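Local coordinates for putative uncharacterized protein (Ustilago maydis, PDB 4GNX) that binds single-stranded DNA on OB-fold domains, probably as the large subunit of replication protein A, at residues C[162-167]-C[176-181]; C[202-207]-C[218-223]. All blocks are in the same frame, centred on the assembly; numbering follows the deposited sequence.

Following the chain from its N terminus, contact 1 comes first: strand 159-168 turns back after a short connection and pairs with strand 174-180, closing a beta hairpin. After helix 181-185 the chain enters strand 198-207, and contact 2 closes the next loop, where segment 218-223 returns to 202-207 after an excursion through strand 213-217. The two closures are therefore in series. Strand 213-217 joins them, lying parallel to 174-180 and antiparallel to 198-207. Their centres are 11 Å apart, and Met222 CE packs on Leu179 CD2 (3.4 Å) and Leu165 CD1 (3.9 Å). Both contacts belong to one OB domain and reach the same DNA strand.

Contact 1 of 2, residues C[162-167]-C[176-181]; sequences KRELTL and KLTLWG. With nucleotides of chain G.
Lys162 and Thr178 cross at about a right angle on the DNA-facing side of this hairpin, with Lys162 CG 3.6 Å from Thr178 CG2 and Lys162 CE beside the threonine hydroxyl. With CG anti to the backbone N (chi1 -166°), the lysine chain runs alongside Trp180 and carries its ammonium group to the nucleotide. There Lys162 NZ makes a salt bridge to Glu164 OE2 (3.0 Å), meeting that oxygen on its anti side and well out of the carboxylate plane, and a weak hydrogen bond to O2 of DT7 of chain G (3.2 Å). The indole of Trp180 is covered on both faces. Thr178 CG2 sits over the ring centre, 3.5 Å above the plane, while the base of DT6 of chain G lies across the opposite face, with its C5 displaced toward the rim. O4' of DT7 meets the indole edge in plane.

Further polar bonds position this shell: Trp180 NE1 bonds to Ser215 OG, Thr178 OG1 to Ala265 O, and Glu164 OE2 also accepts from Ala265 N. Beneath it, the antiparallel backbone pairs Arg163 with Leu179 and Leu165 with Leu177, each through two hydrogen bonds. Leu179 N to Arg163 O spans 2.7 Å with an angle of 163° at the hydrogen. The reverse face is largely apolar: Leu165 CD2 approaches Leu179 CD1 at 3.9 Å, Leu167 CD1 lies equally far from Leu177 CD1, and Phe201 and Phe187 cover this cluster. Arg163 also starts there, but its guanidinium leads away, NE bonding to Gly146 O.

The chemistry thus largely divides by face, with leucines turned into the barrel and an aromatic plane and a lysine presented to DNA. Glu164 would probably steady the ammonium group and partly offset its charge.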
ATOM      1  N   LYS C 162      10.722 -18.632  16.301  1.00 74.78           N
ATOM      2  CA  LYS C 162       9.469 -17.997  16.675  1.00 70.60           C
ATOM      3  C   LYS C 162       9.004 -18.524  18.028  1.00 68.82           C
ATOM      4  O   LYS C 162       9.202 -19.695  18.321  1.00 70.21           O
ATOM      5  CB  LYS C 162       8.427 -18.313  15.606  1.00 71.23           C
ATOM      6  CG  LYS C 162       7.185 -17.459  15.673  1.00 69.79           C
ATOM      7  CD  LYS C 162       5.948 -18.227  15.263  1.00 71.07           C
ATOM      8  CE  LYS C 162       4.748 -17.657  15.996  1.00 70.88           C
ATOM      9  NZ  LYS C 162       3.478 -18.281  15.554  1.00 74.60           N
ATOM     10  N   ARG C 163       8.400 -17.668  18.850  1.00 65.84           N
ATOM     11  CA  ARG C 163       7.746 -18.128  20.079  1.00 66.54           C
ATOM     12  C   ARG C 163       6.576 -17.226  20.477  1.00 64.94           C
ATOM     13  O   ARG C 163       6.578 -16.035  20.182  1.00 62.41           O
ATOM     14  CB  ARG C 163       8.749 -18.287  21.231  1.00 67.18           C
ATOM     15  CG  ARG C 163       8.100 -18.512  22.588  1.00 68.46           C
ATOM     16  CD  ARG C 163       9.111 -18.764  23.690  1.00 70.43           C
ATOM     17  NE  ARG C 163       9.469 -20.179  23.747  1.00 74.15           N
ATOM     18  CZ  ARG C 163      10.702 -20.646  23.625  1.00 74.99           C
ATOM     19  NH1 ARG C 163      11.720 -19.805  23.463  1.00 73.87           N
ATOM     20  NH2 ARG C 163      10.917 -21.954  23.677  1.00 76.94           N
ATOM     21  N   GLU C 164       5.585 -17.811  21.151  1.00 66.37           N
ATOM     22  CA  GLU C 164       4.364 -17.101  21.514  1.00 65.39           C
ATOM     23  C   GLU C 164       4.154 -16.993  23.011  1.00 65.25           C
ATOM     24  O   GLU C 164       4.306 -17.971  23.734  1.00 68.11           O
ATOM     25  CB  GLU C 164       3.151 -17.754  20.862  1.00 67.84           C
ATOM     26  CG  GLU C 164       3.056 -17.419  19.388  1.00 69.18           C
ATOM     27  CD  GLU C 164       1.673 -17.620  18.818  1.00 72.36           C
ATOM     28  OE1 GLU C 164       0.753 -17.995  19.577  1.00 74.58           O
ATOM     29  OE2 GLU C 164       1.507 -17.389  17.600  1.00 73.55           O
ATOM     30  N   LEU C 165       3.796 -15.793  23.455  1.00 62.96           N
ATOM     31  CA  LEU C 165       3.501 -15.516  24.853  1.00 63.90           C
ATOM     32  C   LEU C 165       2.038 -15.151  24.991  1.00 64.45           C
ATOM     33  O   LEU C 165       1.458 -14.552  24.089  1.00 62.91           O
ATOM     34  CB  LEU C 165       4.326 -14.329  25.367  1.00 62.88           C
ATOM     35  CG  LEU C 165       5.723 -13.990  24.835  1.00 61.61           C
ATOM     36  CD1 LEU C 165       6.191 -12.691  25.458  1.00 61.31           C
ATOM     37  CD2 LEU C 165       6.728 -15.095  25.099  1.00 62.90           C
ATOM     38  N   THR C 166       1.448 -15.503  26.128  1.00 67.25           N
ATOM     39  CA  THR C 166       0.082 -15.083  26.444  1.00 69.22           C
ATOM     40  C   THR C 166       0.140 -13.972  27.496  1.00 70.23           C
ATOM     41  O   THR C 166       0.697 -14.164  28.583  1.00 72.71           O
ATOM     42  CB  THR C 166      -0.786 -16.262  26.942  1.00 71.98           C
ATOM     43  OG1 THR C 166      -0.640 -17.373  26.055  1.00 71.79           O
ATOM     44  CG2 THR C 166      -2.258 -15.871  27.003  1.00 73.88           C
ATOM     45  N   LEU C 167      -0.422 -12.813  27.158  1.00 68.89           N
ATOM     46  CA  LEU C 167      -0.412 -11.654  28.044  1.00 69.01           C
ATOM     47  C   LEU C 167      -1.807 -11.357  28.513  1.00 71.47           C
ATOM     48  O   LEU C 167      -2.760 -11.574  27.771  1.00 72.73           O
ATOM     49  CB  LEU C 167       0.152 -10.431  27.330  1.00 66.76           C
ATOM     50  CG  LEU C 167       1.561 -10.613  26.782  1.00 64.82           C
ATOM     51  CD1 LEU C 167       1.867  -9.469  25.834  1.00 63.78           C
ATOM     52  CD2 LEU C 167       2.581 -10.687  27.907  1.00 65.38           C
ATOM     53  N   LYS C 176      -2.252 -13.067  22.250  1.00 71.57           N
ATOM     54  CA  LYS C 176      -0.995 -13.714  21.879  1.00 70.33           C
ATOM     55  C   LYS C 176       0.026 -12.688  21.347  1.00 67.62           C
ATOM     56  O   LYS C 176      -0.331 -11.733  20.648  1.00 67.86           O
ATOM     57  CB  LYS C 176      -1.225 -14.836  20.856  1.00 72.28           C
ATOM     58  CG  LYS C 176      -1.896 -16.110  21.368  1.00 75.32           C
ATOM     59  CD  LYS C 176      -3.347 -16.199  20.907  1.00 79.55           C
ATOM     60  CE  LYS C 176      -3.761 -17.617  20.502  1.00 83.20           C
ATOM     61  NZ  LYS C 176      -4.103 -18.483  21.660  1.00 85.88           N
ATOM     62  N   LEU C 177       1.295 -12.878  21.705  1.00 65.28           N
ATOM     63  CA  LEU C 177       2.378 -12.065  21.164  1.00 62.06           C
ATOM     64  C   LEU C 177       3.527 -12.949  20.692  1.00 61.84           C
ATOM     65  O   LEU C 177       3.997 -13.819  21.429  1.00 62.37           O
ATOM     66  CB  LEU C 177       2.876 -11.060  22.196  1.00 61.36           C
ATOM     67  CG  LEU C 177       3.923 -10.031  21.728  1.00 60.04           C
ATOM     68  CD1 LEU C 177       3.772  -8.744  22.527  1.00 60.61           C
ATOM     69  CD2 LEU C 177       5.362 -10.537  21.801  1.00 58.69           C
ATOM     70  N   THR C 178       3.987 -12.712  19.467  1.00 60.90           N
ATOM     71  CA  THR C 178       5.101 -13.480  18.904  1.00 61.47           C
ATOM     72  C   THR C 178       6.462 -12.801  19.141  1.00 60.41           C
ATOM     73  O   THR C 178       6.599 -11.593  18.923  1.00 60.08           O
ATOM     74  CB  THR C 178       4.879 -13.746  17.394  1.00 62.37           C
ATOM     75  OG1 THR C 178       3.850 -14.734  17.220  1.00 64.86           O
ATOM     76  CG2 THR C 178       6.147 -14.219  16.717  1.00 61.65           C
ATOM     77  N   LEU C 179       7.443 -13.576  19.608  1.00 60.37           N
ATOM     78  CA  LEU C 179       8.847 -13.162  19.598  1.00 60.35           C
ATOM     79  C   LEU C 179       9.528 -13.806  18.420  1.00 61.96           C
ATOM     80  O   LEU C 179       9.223 -14.944  18.072  1.00 64.67           O
ATOM     81  CB  LEU C 179       9.592 -13.611  20.856  1.00 61.25           C
ATOM     82  CG  LEU C 179       9.021 -13.306  22.239  1.00 62.19           C
ATOM     83  CD1 LEU C 179       9.970 -13.798  23.317  1.00 62.91           C
ATOM     84  CD2 LEU C 179       8.741 -11.824  22.407  1.00 61.52           C
ATOM     85  N   TRP C 180      10.471 -13.093  17.824  1.00 62.19           N
ATOM     86  CA  TRP C 180      11.235 -13.629  16.720  1.00 63.83           C
ATOM     87  C   TRP C 180      12.670 -13.791  17.102  1.00 66.39           C
ATOM     88  O   TRP C 180      13.106 -13.268  18.129  1.00 66.89           O
ATOM     89  CB  TRP C 180      11.143 -12.700  15.531  1.00 63.64           C
ATOM     90  CG  TRP C 180       9.738 -12.395  15.070  1.00 62.81           C
ATOM     91  CD1 TRP C 180       8.988 -11.264  15.346  1.00 61.46           C
ATOM     92  CD2 TRP C 180       8.882 -13.214  14.196  1.00 63.83           C
ATOM     93  NE1 TRP C 180       7.767 -11.328  14.737  1.00 61.94           N
ATOM     94  CE2 TRP C 180       7.639 -12.468  14.029  1.00 62.79           C
ATOM     95  CE3 TRP C 180       9.021 -14.448  13.560  1.00 65.42           C
ATOM     96  CZ2 TRP C 180       6.587 -12.952  13.266  1.00 63.85           C
ATOM     97  CZ3 TRP C 180       7.956 -14.921  12.790  1.00 66.40           C
ATOM     98  CH2 TRP C 180       6.767 -14.189  12.653  1.00 65.77           C
ATOM     99  N   GLY C 181      13.408 -14.537  16.279  1.00 68.86           N
ATOM    100  CA  GLY C 181      14.868 -14.589  16.329  1.00 70.69           C
ATOM    101  C   GLY C 181      15.501 -14.988  17.643  1.00 71.93           C
ATOM    102  O   GLY C 181      15.039 -15.896  18.323  1.00 72.51           O
TER
ATOM    103  P    DT G   6       6.505  -8.682   9.391  1.00 84.87           P
ATOM    104  OP1  DT G   6       5.626  -8.073   8.362  1.00 89.54           O
ATOM    105  OP2  DT G   6       6.136  -8.564  10.828  1.00 89.47           O
ATOM    106  O5'  DT G   6       6.675 -10.226   9.030  1.00 81.58           O
ATOM    107  C5'  DT G   6       6.761 -10.665   7.656  1.00 80.28           C
ATOM    108  C4'  DT G   6       7.595 -11.921   7.536  1.00 78.55           C
ATOM    109  O4'  DT G   6       8.900 -11.726   8.128  1.00 80.20           O
ATOM    110  C3'  DT G   6       7.001 -13.168   8.190  1.00 75.50           C
ATOM    111  O3'  DT G   6       7.062 -14.263   7.273  1.00 76.90           O
ATOM    112  C2'  DT G   6       7.850 -13.382   9.432  1.00 73.06           C
ATOM    113  C1'  DT G   6       9.180 -12.722   9.100  1.00 74.71           C
ATOM    114  N1   DT G   6       9.832 -12.059  10.254  1.00 72.83           N
ATOM    115  C2   DT G   6      11.049 -12.529  10.695  1.00 75.03           C
ATOM    116  O2   DT G   6      11.623 -13.478  10.186  1.00 84.71           O
ATOM    117  N3   DT G   6      11.573 -11.845  11.764  1.00 70.04           N
ATOM    118  C4   DT G   6      11.015 -10.763  12.418  1.00 68.40           C
ATOM    119  O4   DT G   6      11.604 -10.252  13.367  1.00 68.08           O
ATOM    120  C5   DT G   6       9.743 -10.318  11.898  1.00 68.75           C
ATOM    121  C7   DT G   6       9.065  -9.148  12.538  1.00 69.96           C
ATOM    122  C6   DT G   6       9.222 -10.980  10.858  1.00 70.91           C
ATOM    123  P    DT G   7       5.674 -14.868   6.773  1.00 78.53           P
ATOM    124  OP1  DT G   7       5.923 -15.784   5.631  1.00 80.18           O
ATOM    125  OP2  DT G   7       4.734 -13.729   6.606  1.00 82.34           O
ATOM    126  O5'  DT G   7       5.238 -15.727   8.043  1.00 75.48           O
ATOM    127  C5'  DT G   7       6.076 -16.790   8.544  1.00 70.46           C
ATOM    128  C4'  DT G   7       5.382 -17.545   9.656  1.00 70.43           C
ATOM    129  O4'  DT G   7       5.200 -16.689  10.805  1.00 67.98           O
ATOM    130  C3'  DT G   7       3.993 -18.084   9.326  1.00 74.14           C
ATOM    131  O3'  DT G   7       3.817 -19.308  10.042  1.00 82.70           O
ATOM    132  C2'  DT G   7       3.067 -17.004   9.858  1.00 68.29           C
ATOM    133  C1'  DT G   7       3.816 -16.527  11.092  1.00 62.93           C
ATOM    134  N1   DT G   7       3.605 -15.119  11.485  1.00 56.90           N
ATOM    135  C2   DT G   7       3.352 -14.865  12.813  1.00 55.35           C
ATOM    136  O2   DT G   7       3.254 -15.743  13.652  1.00 53.75           O
ATOM    137  N3   DT G   7       3.210 -13.536  13.124  1.00 57.08           N
ATOM    138  C4   DT G   7       3.312 -12.460  12.262  1.00 53.52           C
ATOM    139  O4   DT G   7       3.158 -11.320  12.688  1.00 54.92           O
ATOM    140  C5   DT G   7       3.586 -12.799  10.886  1.00 52.71           C
ATOM    141  C7   DT G   7       3.697 -11.700   9.878  1.00 55.22           C
ATOM    142  C6   DT G   7       3.726 -14.095  10.571  1.00 54.05           C
TER

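Contact 2 of 2, residues C[202-207]-C[218-223]; sequences KGVKVG and SSSTML. With nucleotides of chain G.
Lys202 and Thr221 form an antiparallel hydrogen-bonded pair, with Lys202 N to Thr221 O at 2.9 Å and Thr221 N to Lys202 O at 3.1 Å, where segment 202-207 turns a corner at Lys202 and Gly203 (Gly203 phi 59°). Thr221 CG2 packs on Lys202 CB at 3.9 Å. The polar ends of this pair lead elsewhere: Lys202 NZ forms a salt bridge with Asp137 and the lysine a cation-pi contact with Tyr119, while Thr221 OG1 bonds to the carbonyl of Thr23, a residue in the range of the preceding OB domain. Ser220 OG bonds to Phe217 N; it also lies near Gly203 O, at a separation too short to be trusted.

Beyond the corner, the two segments diverge and each meets DNA. Lys205 runs out straight through its first two torsions, then bends at chi3 (59°), which brings NZ between two nucleotides of chain G. Lys205 NZ bonds to OP2 of DT6 (2.9 Å) and to O4 of DT7 (3.2 Å), gripping a phosphate and a base together. Ser218 offers its backbone instead, N to O2 of DT5 (2.9 Å), nearly straight at 164°.

Strand 198-207 and the chain running from 213-217 into 220-224, antiparallel and both cornered beside a DNA-binding groove, are consistent with the curled barrel of an OB fold.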
ATOM      1  N   LYS C 202       7.418  -1.898  24.077  1.00 66.08           N
ATOM      2  CA  LYS C 202       7.451  -0.651  23.298  1.00 66.02           C
ATOM      3  C   LYS C 202       7.503  -0.951  21.804  1.00 63.95           C
ATOM      4  O   LYS C 202       8.320  -1.758  21.350  1.00 63.18           O
ATOM      5  CB  LYS C 202       8.624   0.250  23.717  1.00 67.46           C
ATOM      6  CG  LYS C 202       8.270   1.731  23.769  1.00 69.44           C
ATOM      7  CD  LYS C 202       8.459   2.417  22.429  1.00 69.36           C
ATOM      8  CE  LYS C 202       7.267   3.288  22.067  1.00 69.81           C
ATOM      9  NZ  LYS C 202       6.876   4.221  23.151  1.00 71.99           N
ATOM     10  N   GLY C 203       6.614  -0.307  21.054  1.00 64.07           N
ATOM     11  CA  GLY C 203       6.568  -0.434  19.599  1.00 63.35           C
ATOM     12  C   GLY C 203       6.340  -1.857  19.136  1.00 61.53           C
ATOM     13  O   GLY C 203       7.271  -2.538  18.727  1.00 60.65           O
ATOM     14  N   VAL C 204       5.091  -2.301  19.206  1.00 60.96           N
ATOM     15  CA  VAL C 204       4.736  -3.663  18.868  1.00 59.59           C
ATOM     16  C   VAL C 204       3.722  -3.617  17.727  1.00 60.62           C
ATOM     17  O   VAL C 204       2.910  -2.692  17.663  1.00 62.40           O
ATOM     18  CB  VAL C 204       4.185  -4.367  20.125  1.00 59.86           C
ATOM     19  CG1 VAL C 204       3.374  -5.611  19.793  1.00 59.80           C
ATOM     20  CG2 VAL C 204       5.334  -4.723  21.045  1.00 59.62           C
ATOM     21  N   LYS C 205       3.785  -4.591  16.815  1.00 60.22           N
ATOM     22  CA  LYS C 205       2.865  -4.637  15.673  1.00 60.73           C
ATOM     23  C   LYS C 205       1.549  -5.280  16.059  1.00 61.32           C
ATOM     24  O   LYS C 205       1.535  -6.331  16.690  1.00 60.07           O
ATOM     25  CB  LYS C 205       3.471  -5.388  14.488  1.00 60.36           C
ATOM     26  CG  LYS C 205       2.689  -5.174  13.193  1.00 62.32           C
ATOM     27  CD  LYS C 205       3.102  -6.114  12.062  1.00 63.19           C
ATOM     28  CE  LYS C 205       2.936  -7.585  12.429  1.00 62.51           C
ATOM     29  NZ  LYS C 205       3.277  -8.473  11.283  1.00 63.50           N
ATOM     30  N   VAL C 206       0.446  -4.637  15.671  1.00 63.71           N
ATOM     31  CA  VAL C 206      -0.897  -5.192  15.863  1.00 64.47           C
ATOM     32  C   VAL C 206      -1.357  -5.961  14.617  1.00 65.88           C
ATOM     33  O   VAL C 206      -1.577  -5.373  13.551  1.00 66.43           O
ATOM     34  CB  VAL C 206      -1.922  -4.089  16.197  1.00 66.33           C
ATOM     35  CG1 VAL C 206      -3.341  -4.652  16.227  1.00 68.19           C
ATOM     36  CG2 VAL C 206      -1.572  -3.413  17.517  1.00 65.86           C
ATOM     37  N   GLY C 207      -1.478  -7.281  14.759  1.00 66.20           N
ATOM     38  CA  GLY C 207      -2.080  -8.129  13.729  1.00 68.01           C
ATOM     39  C   GLY C 207      -3.528  -8.450  14.069  1.00 70.09           C
ATOM     40  O   GLY C 207      -3.961  -8.272  15.221  1.00 68.95           O
ATOM     41  N   SER C 218      11.974  -5.599  14.701  1.00 64.06           N
ATOM     42  CA  SER C 218      13.400  -5.449  14.990  1.00 65.81           C
ATOM     43  C   SER C 218      13.612  -4.402  16.069  1.00 65.23           C
ATOM     44  O   SER C 218      14.400  -4.588  16.997  1.00 65.32           O
ATOM     45  CB  SER C 218      14.125  -5.027  13.708  1.00 71.41           C
ATOM     46  OG  SER C 218      15.404  -4.460  13.944  1.00 74.49           O
ATOM     47  N   SER C 219      12.860  -3.316  15.928  1.00 65.17           N
ATOM     48  CA  SER C 219      12.933  -2.129  16.765  1.00 65.57           C
ATOM     49  C   SER C 219      12.168  -2.242  18.070  1.00 64.50           C
ATOM     50  O   SER C 219      12.260  -1.343  18.905  1.00 66.22           O
ATOM     51  CB  SER C 219      12.363  -0.953  15.980  1.00 66.19           C
ATOM     52  OG  SER C 219      11.372  -1.400  15.068  1.00 64.62           O
ATOM     53  N   SER C 220      11.401  -3.323  18.239  1.00 62.12           N
ATOM     54  CA  SER C 220      10.557  -3.476  19.407  1.00 61.20           C
ATOM     55  C   SER C 220      11.392  -3.799  20.626  1.00 62.44           C
ATOM     56  O   SER C 220      12.523  -4.268  20.509  1.00 61.99           O
ATOM     57  CB  SER C 220       9.516  -4.571  19.191  1.00 59.76           C
ATOM     58  OG  SER C 220       8.680  -4.282  18.092  1.00 59.65           O
ATOM     59  N   THR C 221      10.799  -3.569  21.795  1.00 64.44           N
ATOM     60  CA  THR C 221      11.483  -3.676  23.070  1.00 67.29           C
ATOM     61  C   THR C 221      10.593  -4.335  24.119  1.00 68.59           C
ATOM     62  O   THR C 221       9.389  -4.076  24.165  1.00 68.47           O
ATOM     63  CB  THR C 221      11.963  -2.274  23.514  1.00 69.80           C
ATOM     64  OG1 THR C 221      13.377  -2.193  23.320  1.00 71.64           O
ATOM     65  CG2 THR C 221      11.630  -1.956  24.987  1.00 71.33           C
ATOM     66  N   MET C 222      11.185  -5.201  24.943  1.00 71.06           N
ATOM     67  CA  MET C 222      10.491  -5.742  26.116  1.00 73.85           C
ATOM     68  C   MET C 222      11.340  -5.742  27.398  1.00 77.34           C
ATOM     69  O   MET C 222      12.540  -6.031  27.369  1.00 78.74           O
ATOM     70  CB  MET C 222       9.914  -7.134  25.846  1.00 73.68           C
ATOM     71  CG  MET C 222      10.952  -8.211  25.590  1.00 76.18           C
ATOM     72  SD  MET C 222      10.630  -9.720  26.524  1.00 79.09           S
ATOM     73  CE  MET C 222       9.489 -10.583  25.458  1.00 74.91           C
ATOM     74  N   LEU C 223      10.699  -5.414  28.515  1.00 79.44           N
ATOM     75  CA  LEU C 223      11.359  -5.390  29.813  1.00 83.36           C
ATOM     76  C   LEU C 223      10.706  -6.397  30.733  1.00 84.42           C
ATOM     77  O   LEU C 223       9.485  -6.599  30.684  1.00 83.72           O
ATOM     78  CB  LEU C 223      11.258  -4.002  30.434  1.00 86.61           C
ATOM     79  CG  LEU C 223      12.245  -2.947  29.946  1.00 88.56           C
ATOM     80  CD1 LEU C 223      11.560  -1.593  29.917  1.00 90.14           C
ATOM     81  CD2 LEU C 223      13.493  -2.935  30.824  1.00 91.75           C
TER
ATOM     82  P    DT G   5      11.456  -6.802   4.079  1.00148.99           P
ATOM     83  OP1  DT G   5      10.468  -7.257   3.065  1.00148.88           O
ATOM     84  OP2  DT G   5      11.603  -5.342   4.336  1.00150.06           O
ATOM     85  O5'  DT G   5      11.009  -7.508   5.442  1.00136.76           O
ATOM     86  C5'  DT G   5       9.779  -7.125   6.107  1.00122.53           C
ATOM     87  C4'  DT G   5       9.651  -7.762   7.476  1.00109.26           C
ATOM     88  O4'  DT G   5      10.870  -7.580   8.239  1.00104.04           O
ATOM     89  C3'  DT G   5       8.536  -7.183   8.351  1.00104.41           C
ATOM     90  O3'  DT G   5       8.027  -8.177   9.252  1.00 97.35           O
ATOM     91  C2'  DT G   5       9.258  -6.123   9.162  1.00101.70           C
ATOM     92  C1'  DT G   5      10.613  -6.774   9.388  1.00101.88           C
ATOM     93  N1   DT G   5      11.743  -5.834   9.550  1.00102.43           N
ATOM     94  C2   DT G   5      12.188  -5.575  10.827  1.00100.04           C
ATOM     95  O2   DT G   5      11.685  -6.073  11.822  1.00 96.03           O
ATOM     96  N3   DT G   5      13.244  -4.699  10.899  1.00102.33           N
ATOM     97  C4   DT G   5      13.890  -4.076   9.845  1.00 96.90           C
ATOM     98  O4   DT G   5      14.831  -3.317  10.065  1.00 91.43           O
ATOM     99  C5   DT G   5      13.371  -4.395   8.533  1.00 95.46           C
ATOM    100  C7   DT G   5      14.001  -3.764   7.331  1.00 91.73           C
ATOM    101  C6   DT G   5      12.337  -5.243   8.453  1.00101.73           C
ATOM    102  P    DT G   6       6.505  -8.682   9.391  1.00 84.87           P
ATOM    103  OP1  DT G   6       5.626  -8.073   8.362  1.00 89.54           O
ATOM    104  OP2  DT G   6       6.136  -8.564  10.828  1.00 89.47           O
ATOM    105  O5'  DT G   6       6.675 -10.226   9.030  1.00 81.58           O
ATOM    106  C5'  DT G   6       6.761 -10.665   7.656  1.00 80.28           C
ATOM    107  C4'  DT G   6       7.595 -11.921   7.536  1.00 78.55           C
ATOM    108  O4'  DT G   6       8.900 -11.726   8.128  1.00 80.20           O
ATOM    109  C3'  DT G   6       7.001 -13.168   8.190  1.00 75.50           C
ATOM    110  O3'  DT G   6       7.062 -14.263   7.273  1.00 76.90           O
ATOM    111  C2'  DT G   6       7.850 -13.382   9.432  1.00 73.06           C
ATOM    112  C1'  DT G   6       9.180 -12.722   9.100  1.00 74.71           C
ATOM    113  N1   DT G   6       9.832 -12.059  10.254  1.00 72.83           N
ATOM    114  C2   DT G   6      11.049 -12.529  10.695  1.00 75.03           C
ATOM    115  O2   DT G   6      11.623 -13.478  10.186  1.00 84.71           O
ATOM    116  N3   DT G   6      11.573 -11.845  11.764  1.00 70.04           N
ATOM    117  C4   DT G   6      11.015 -10.763  12.418  1.00 68.40           C
ATOM    118  O4   DT G   6      11.604 -10.252  13.367  1.00 68.08           O
ATOM    119  C5   DT G   6       9.743 -10.318  11.898  1.00 68.75           C
ATOM    120  C7   DT G   6       9.065  -9.148  12.538  1.00 69.96           C
ATOM    121  C6   DT G   6       9.222 -10.980  10.858  1.00 70.91           C
ATOM    122  P    DT G   7       5.674 -14.868   6.773  1.00 78.53           P
ATOM    123  OP1  DT G   7       5.923 -15.784   5.631  1.00 80.18           O
ATOM    124  OP2  DT G   7       4.734 -13.729   6.606  1.00 82.34           O
ATOM    125  O5'  DT G   7       5.238 -15.727   8.043  1.00 75.48           O
ATOM    126  C5'  DT G   7       6.076 -16.790   8.544  1.00 70.46           C
ATOM    127  C4'  DT G   7       5.382 -17.545   9.656  1.00 70.43           C
ATOM    128  O4'  DT G   7       5.200 -16.689  10.805  1.00 67.98           O
ATOM    129  C3'  DT G   7       3.993 -18.084   9.326  1.00 74.14           C
ATOM    130  O3'  DT G   7       3.817 -19.308  10.042  1.00 82.70           O
ATOM    131  C2'  DT G   7       3.067 -17.004   9.858  1.00 68.29           C
ATOM    132  C1'  DT G   7       3.816 -16.527  11.092  1.00 62.93           C
ATOM    133  N1   DT G   7       3.605 -15.119  11.485  1.00 56.90           N
ATOM    134  C2   DT G   7       3.352 -14.865  12.813  1.00 55.35           C
ATOM    135  O2   DT G   7       3.254 -15.743  13.652  1.00 53.75           O
ATOM    136  N3   DT G   7       3.210 -13.536  13.124  1.00 57.08           N
ATOM    137  C4   DT G   7       3.312 -12.460  12.262  1.00 53.52           C
ATOM    138  O4   DT G   7       3.158 -11.320  12.688  1.00 54.92           O
ATOM    139  C5   DT G   7       3.586 -12.799  10.886  1.00 52.71           C
ATOM    140  C7   DT G   7       3.697 -11.700   9.878  1.00 55.22           C
ATOM    141  C6   DT G   7       3.726 -14.095  10.571  1.00 54.05           C
TER